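Local structure of ABC transporter permease (Klebsiella pneumoniae, 5NUP) at residues F85-L90 and L110-P115; R22-F27 and Q134-G139. The protein probably takes part in keeping the outer membrane asymmetric by removing phospholipids misplaced in its outer leaflet, as an MlaA-family lipoprotein that works alongside porins. All blocks are in the same frame, centred on the assembly; numbering follows the deposited sequence.

How the interactions relate
Interaction 1 and interaction 2 lie on opposite sides of the centre of one helical chain, their centres 32 Å apart and their nearest atoms about 11 Å apart, and they do not touch. In sequence interaction 1 (85-90 with 110-115) is nested inside the long loop that interaction 2 (22-27 with 134-139) closes. Interaction 1 is buried, polar at its middle, and faces another protein chain and detergent: the side chain of Leu90 is about 9 Å from a bound tetraoxyethylene octyl ether, and that of Leu110 about 13 Å from a dodecyl maltoside. Interaction 2 is partly buried and chiefly apolar and aromatic, and no other chain of the assembly reaches it.

Interaction 1 (F85-L90 and L110-P115)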
loop_
_atom_site.group_PDB
_atom_site.type_symbol
_atom_site.label_atom_id
_atom_site.label_comp_id
_atom_site.label_asym_id
_atom_site.label_seq_id
_atom_site.Cartn_x
_atom_site.Cartn_y
_atom_site.Cartn_z
ATOM N N PHE F 85 -27.638 9.105 -26.431
ATOM C CA PHE F 85 -26.833 9.800 -25.433
ATOM C C PHE F 85 -25.554 9.020 -25.134
ATOM O O PHE F 85 -24.461 9.600 -25.060
ATOM C CB PHE F 85 -27.618 10.041 -24.143
ATOM C CG PHE F 85 -26.756 10.561 -23.020
ATOM C CD1 PHE F 85 -26.110 9.682 -22.155
ATOM C CD2 PHE F 85 -26.555 11.925 -22.855
ATOM C CE1 PHE F 85 -25.299 10.153 -21.166
ATOM C CE2 PHE F 85 -25.737 12.402 -21.838
ATOM C CZ PHE F 85 -25.113 11.520 -21.006
ATOM N N THR F 86 -25.684 7.705 -24.912
ATOM C CA THR F 86 -24.512 6.900 -24.585
ATOM C C THR F 86 -23.518 6.948 -25.727
ATOM O O THR F 86 -22.305 7.038 -25.509
ATOM C CB THR F 86 -24.911 5.446 -24.301
ATOM O OG1 THR F 86 -25.938 5.403 -23.293
ATOM C CG2 THR F 86 -23.706 4.639 -23.834
ATOM N N ARG F 87 -24.024 6.931 -26.959
ATOM C CA ARG F 87 -23.143 7.045 -28.112
ATOM C C ARG F 87 -22.399 8.373 -28.083
ATOM O O ARG F 87 -21.173 8.407 -28.182
ATOM C CB ARG F 87 -23.947 6.891 -29.410
ATOM C CG ARG F 87 -24.142 5.451 -29.843
ATOM C CD ARG F 87 -24.483 5.368 -31.302
ATOM N NE ARG F 87 -23.472 6.092 -32.060
ATOM C CZ ARG F 87 -22.370 5.554 -32.558
ATOM N NH1 ARG F 87 -22.099 4.268 -32.382
ATOM N NH2 ARG F 87 -21.526 6.327 -33.208
ATOM N N PHE F 88 -23.115 9.476 -27.875
ATOM C CA PHE F 88 -22.439 10.764 -27.890
ATOM C C PHE F 88 -21.400 10.857 -26.779
ATOM O O PHE F 88 -20.290 11.355 -26.997
ATOM C CB PHE F 88 -23.445 11.911 -27.792
ATOM C CG PHE F 88 -22.797 13.244 -27.739
ATOM C CD1 PHE F 88 -22.079 13.713 -28.822
ATOM C CD2 PHE F 88 -22.854 14.003 -26.591
ATOM C CE1 PHE F 88 -21.434 14.941 -28.755
ATOM C CE2 PHE F 88 -22.225 15.220 -26.513
ATOM C CZ PHE F 88 -21.517 15.696 -27.601
ATOM N N PHE F 89 -21.712 10.320 -25.598
ATOM C CA PHE F 89 -20.867 10.550 -24.429
ATOM C C PHE F 89 -19.613 9.682 -24.483
ATOM O O PHE F 89 -18.488 10.194 -24.408
ATOM C CB PHE F 89 -21.700 10.308 -23.177
ATOM C CG PHE F 89 -20.914 9.985 -21.951
ATOM C CD1 PHE F 89 -19.979 10.884 -21.435
ATOM C CD2 PHE F 89 -21.173 8.812 -21.249
ATOM C CE1 PHE F 89 -19.290 10.589 -20.282
ATOM C CE2 PHE F 89 -20.496 8.521 -20.090
ATOM C CZ PHE F 89 -19.552 9.406 -19.608
ATOM N N LEU F 90 -19.783 8.380 -24.708
ATOM C CA LEU F 90 -18.622 7.519 -24.882
ATOM C C LEU F 90 -17.738 7.983 -26.032
ATOM O O LEU F 90 -16.518 8.097 -25.864
ATOM C CB LEU F 90 -19.084 6.082 -25.111
ATOM C CG LEU F 90 -19.963 5.488 -24.011
ATOM C CD1 LEU F 90 -20.160 3.996 -24.264
ATOM C CD2 LEU F 90 -19.316 5.725 -22.644
ATOM N N LEU F 110 -25.240 -0.286 -29.038
ATOM C CA LEU F 110 -24.873 1.114 -29.221
ATOM C C LEU F 110 -24.234 1.367 -30.585
ATOM O O LEU F 110 -23.620 2.425 -30.792
ATOM C CB LEU F 110 -23.920 1.573 -28.109
ATOM C CG LEU F 110 -24.437 1.293 -26.696
ATOM C CD1 LEU F 110 -23.302 1.281 -25.672
ATOM C CD2 LEU F 110 -25.584 2.222 -26.289
ATOM N N GLN F 111 -24.369 0.426 -31.518
ATOM C CA GLN F 111 -23.847 0.601 -32.866
ATOM C C GLN F 111 -24.405 1.860 -33.492
ATOM O O GLN F 111 -25.530 2.264 -33.206
ATOM C CB GLN F 111 -24.234 -0.589 -33.732
ATOM C CG GLN F 111 -24.038 -1.851 -32.979
ATOM C CD GLN F 111 -23.011 -2.761 -33.556
ATOM O OE1 GLN F 111 -22.863 -2.874 -34.774
ATOM N NE2 GLN F 111 -22.289 -3.438 -32.678
ATOM N N ARG F 112 -23.623 2.456 -34.382
ATOM C CA ARG F 112 -24.112 3.630 -35.074
ATOM C C ARG F 112 -25.293 3.218 -35.934
ATOM O O ARG F 112 -25.343 2.095 -36.442
ATOM C CB ARG F 112 -23.043 4.241 -35.975
ATOM C CG ARG F 112 -23.621 5.347 -36.823
ATOM C CD ARG F 112 -22.969 5.512 -38.143
ATOM N NE ARG F 112 -21.996 6.580 -38.102
ATOM C CZ ARG F 112 -20.955 6.635 -38.912
ATOM N NH1 ARG F 112 -20.775 5.684 -39.819
ATOM N NH2 ARG F 112 -20.098 7.628 -38.811
ATOM N N VAL F 113 -26.277 4.108 -36.035
ATOM C CA VAL F 113 -27.450 3.909 -36.875
ATOM C C VAL F 113 -27.773 5.270 -37.498
ATOM O O VAL F 113 -27.241 6.295 -37.067
ATOM C CB VAL F 113 -28.582 3.280 -36.020
ATOM C CG1 VAL F 113 -29.335 4.329 -35.224
ATOM C CG2 VAL F 113 -29.475 2.392 -36.857
ATOM N N GLU F 114 -28.616 5.284 -38.593
ATOM C CA GLU F 114 -28.771 6.571 -39.291
ATOM C C GLU F 114 -29.731 7.475 -38.518
ATOM O O GLU F 114 -30.708 6.986 -37.931
ATOM C CB GLU F 114 -29.218 6.394 -40.770
ATOM C CG GLU F 114 -29.338 7.766 -41.514
ATOM C CD GLU F 114 -28.948 7.792 -43.004
ATOM O OE1 GLU F 114 -28.224 6.884 -43.472
ATOM O OE2 GLU F 114 -29.270 8.791 -43.694
ATOM N N PRO F 115 -29.458 8.787 -38.480
ATOM C CA PRO F 115 -30.156 9.648 -37.520
ATOM C C PRO F 115 -31.657 9.710 -37.724
ATOM O O PRO F 115 -32.160 9.605 -38.845
ATOM C CB PRO F 115 -29.514 11.031 -37.746
ATOM C CG PRO F 115 -28.632 10.900 -38.894
ATOM C CD PRO F 115 -28.252 9.468 -38.982
#
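Arg87 reaches from helix 78-93 to the backbone of Leu110, and its NH1 gives a hydrogen bond of 2.9 Å to Leu110 O. The bond is nearly straight, with an N-H...O angle of 169°, and the oxygen lies at the guanidinium edge while the donor lies in the carbonyl plane. A bend at chi3 (53°) in an otherwise extended chain swings the guanidinium round to that carbonyl. Arginine suits the place because its several N-H groups also serve two acids: NH1 forms a salt bridge with Asp101 and NE one with Glu65. These bonds limit rotation of the group and probably balance its buried charge.

Over one face of the same guanidinium, toward its rim, lies Arg112 CA, 3.6 Å from Arg87 CZ. The contact is made by the base of Arg112, whose charged end leads away toward Ser57 and Ser61 of helix 50-62, to which it makes weak hydrogen bonds. The two guanidinium planes are turned 45° apart, with Arg87 NH2 and Arg112 NE separated by 4.9 Å.

In the mainly helical frame of this MlaA-family protein, the contact joins the loop between helices 102-106 and 118-124 to helix 78-93.

Apolar packing lies on the side of Leu110. Both its methyls press on Thr86 from one side, Leu110 CD1 lying 3.8 Å from Thr86 CG2 and Leu110 CD2 equally far from Thr86 CB; the two side chains cross at about a right angle. Threonine can offer its methyl here because OG1 bonds back to Met82 O within the helix. Leu90, one turn further on, meets Leu110 more loosely, CD1 to CD1 at 4.4 Å, and Ala103 touches both leucines.

Interaction 2 (R22-F27 and Q134-G139); sequences RTMFNF and QLPFYG
Phe27 and Phe137 meet in a T-shaped stack: the CE2-CZ edge of Phe27 points at one face of Phe137, off its middle, with centroids 5.0 Å apart and planes at 88°. Phe27 can present this edge because its CG stands anti to the backbone N (chi1 175°), which sends the ring out from helix 18-35. The Pro136 side chain crosses that of Phe27 at about a right angle, Pro136 CB coming obliquely to the ring, 3.9 Å from Phe27 CD2. Met24, one turn earlier, bends at chi2 and chi3, so that its flexible chain curls along the rigid proline ring, Met24 CG to Pro136 CD being 3.6 Å. On the strand side of Pro136, the base of Gln134 rests on the helix, its CG 3.7 Å from Met24 CB.

The polar side is supplied by Asn28 of the same helix, whose side-chain amide takes a hydrogen bond from Phe137 N and gives one to Leu135 O. Leu135 N also bonds to Gly139 O at 2.9 Å, and glycine suits the backbone angles found there. The arrangement is that of a tight beta hairpin, strands 133-135 and 139-141, seated by its turn on a helix.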
loop_
_atom_site.group_PDB
_atom_site.type_symbol
_atom_site.label_atom_id
_atom_site.label_comp_id
_atom_site.label_asym_id
_atom_site.label_seq_id
_atom_site.Cartn_x
_atom_site.Cartn_y
_atom_site.Cartn_z
ATOM N N ARG F 22 -37.539 16.787 -62.876
ATOM C CA ARG F 22 -36.795 15.963 -63.826
ATOM C C ARG F 22 -35.756 16.769 -64.576
ATOM O O ARG F 22 -34.760 16.202 -65.049
ATOM C CB ARG F 22 -37.703 15.277 -64.825
ATOM C CG ARG F 22 -38.194 13.946 -64.371
ATOM C CD ARG F 22 -39.208 13.455 -65.354
ATOM N NE ARG F 22 -39.252 12.001 -65.426
ATOM C CZ ARG F 22 -40.306 11.270 -65.089
ATOM N NH1 ARG F 22 -40.258 9.952 -65.198
ATOM N NH2 ARG F 22 -41.409 11.855 -64.646
ATOM N N THR F 23 -35.961 18.083 -64.675
ATOM C CA THR F 23 -34.961 18.935 -65.301
ATOM C C THR F 23 -33.712 19.034 -64.433
ATOM O O THR F 23 -32.594 18.886 -64.941
ATOM C CB THR F 23 -35.558 20.324 -65.559
ATOM O OG1 THR F 23 -36.342 20.303 -66.760
ATOM C CG2 THR F 23 -34.469 21.399 -65.661
ATOM N N MET F 24 -33.876 19.234 -63.113
ATOM C CA MET F 24 -32.699 19.252 -62.245
ATOM C C MET F 24 -32.062 17.875 -62.117
ATOM O O MET F 24 -30.837 17.777 -62.008
ATOM C CB MET F 24 -33.010 19.783 -60.846
ATOM C CG MET F 24 -33.631 21.155 -60.781
ATOM S SD MET F 24 -33.226 22.290 -62.106
ATOM C CE MET F 24 -31.451 22.383 -62.102
ATOM N N PHE F 25 -32.853 16.800 -62.163
ATOM C CA PHE F 25 -32.254 15.492 -61.970
ATOM C C PHE F 25 -31.348 15.137 -63.126
ATOM O O PHE F 25 -30.255 14.597 -62.918
ATOM C CB PHE F 25 -33.317 14.409 -61.804
ATOM C CG PHE F 25 -32.739 13.009 -61.886
ATOM C CD1 PHE F 25 -32.644 12.325 -63.097
ATOM C CD2 PHE F 25 -32.240 12.390 -60.739
ATOM C CE1 PHE F 25 -32.083 11.033 -63.154
ATOM C CE2 PHE F 25 -31.693 11.119 -60.784
ATOM C CZ PHE F 25 -31.609 10.434 -61.990
ATOM N N ASN F 26 -31.771 15.463 -64.342
ATOM C CA ASN F 26 -30.922 15.190 -65.488
ATOM C C ASN F 26 -29.646 16.016 -65.432
ATOM O O ASN F 26 -28.588 15.574 -65.906
ATOM C CB ASN F 26 -31.686 15.465 -66.786
ATOM C CG ASN F 26 -31.348 14.480 -67.876
ATOM O OD1 ASN F 26 -31.365 13.267 -67.650
ATOM N ND2 ASN F 26 -30.993 14.993 -69.051
ATOM N N PHE F 27 -29.715 17.202 -64.839
ATOM C CA PHE F 27 -28.493 17.942 -64.581
ATOM C C PHE F 27 -27.631 17.241 -63.538
ATOM O O PHE F 27 -26.406 17.159 -63.692
ATOM C CB PHE F 27 -28.824 19.363 -64.146
ATOM C CG PHE F 27 -27.629 20.142 -63.746
ATOM C CD1 PHE F 27 -26.753 20.614 -64.705
ATOM C CD2 PHE F 27 -27.381 20.409 -62.420
ATOM C CE1 PHE F 27 -25.651 21.327 -64.353
ATOM C CE2 PHE F 27 -26.282 21.135 -62.057
ATOM C CZ PHE F 27 -25.411 21.592 -63.030
ATOM N N GLN F 134 -36.465 19.116 -56.233
ATOM C CA GLN F 134 -35.193 18.499 -56.559
ATOM C C GLN F 134 -34.186 19.606 -56.798
ATOM O O GLN F 134 -34.398 20.465 -57.659
ATOM C CB GLN F 134 -35.291 17.601 -57.785
ATOM C CG GLN F 134 -33.935 17.257 -58.293
ATOM C CD GLN F 134 -33.642 15.837 -57.967
ATOM O OE1 GLN F 134 -34.546 15.117 -57.552
ATOM N NE2 GLN F 134 -32.379 15.442 -58.044
ATOM N N LEU F 135 -33.151 19.584 -56.083
ATOM C CA LEU F 135 -32.354 20.763 -56.334
ATOM C C LEU F 135 -31.129 20.414 -57.172
ATOM O O LEU F 135 -30.633 19.279 -57.131
ATOM C CB LEU F 135 -31.881 21.404 -55.025
ATOM C CG LEU F 135 -32.783 22.179 -54.065
ATOM C CD1 LEU F 135 -33.211 23.494 -54.690
ATOM C CD2 LEU F 135 -33.961 21.370 -53.666
ATOM N N PRO F 136 -30.639 21.366 -57.962
ATOM C CA PRO F 136 -29.364 21.151 -58.656
ATOM C C PRO F 136 -28.230 21.155 -57.640
ATOM O O PRO F 136 -28.179 22.016 -56.760
ATOM C CB PRO F 136 -29.276 22.339 -59.617
ATOM C CG PRO F 136 -30.163 23.384 -59.012
ATOM C CD PRO F 136 -31.298 22.615 -58.396
ATOM N N PHE F 137 -27.338 20.168 -57.761
ATOM C CA PHE F 137 -26.179 19.969 -56.888
ATOM C C PHE F 137 -26.552 19.402 -55.518
ATOM O O PHE F 137 -25.734 18.730 -54.889
ATOM C CB PHE F 137 -25.387 21.273 -56.697
ATOM C CG PHE F 137 -24.873 21.884 -57.986
ATOM C CD1 PHE F 137 -25.420 23.071 -58.478
ATOM C CD2 PHE F 137 -23.860 21.267 -58.719
ATOM C CE1 PHE F 137 -24.961 23.643 -59.662
ATOM C CE2 PHE F 137 -23.399 21.839 -59.912
ATOM C CZ PHE F 137 -23.949 23.030 -60.374
ATOM N N TYR F 138 -27.768 19.633 -55.045
ATOM C CA TYR F 138 -28.168 19.128 -53.723
ATOM C C TYR F 138 -28.727 17.711 -53.826
ATOM O O TYR F 138 -28.165 16.764 -53.272
ATOM C CB TYR F 138 -29.166 20.083 -53.073
ATOM C CG TYR F 138 -29.445 19.807 -51.623
ATOM C CD1 TYR F 138 -30.393 18.859 -51.250
ATOM C CD2 TYR F 138 -28.793 20.511 -50.621
ATOM C CE1 TYR F 138 -30.677 18.605 -49.901
ATOM C CE2 TYR F 138 -29.065 20.268 -49.275
ATOM C CZ TYR F 138 -30.012 19.313 -48.916
ATOM O OH TYR F 138 -30.292 19.058 -47.584
ATOM N N GLY F 139 -29.853 17.562 -54.498
ATOM C CA GLY F 139 -30.440 16.260 -54.711
ATOM C C GLY F 139 -31.912 16.275 -54.374
ATOM O O GLY F 139 -32.696 16.915 -55.075
#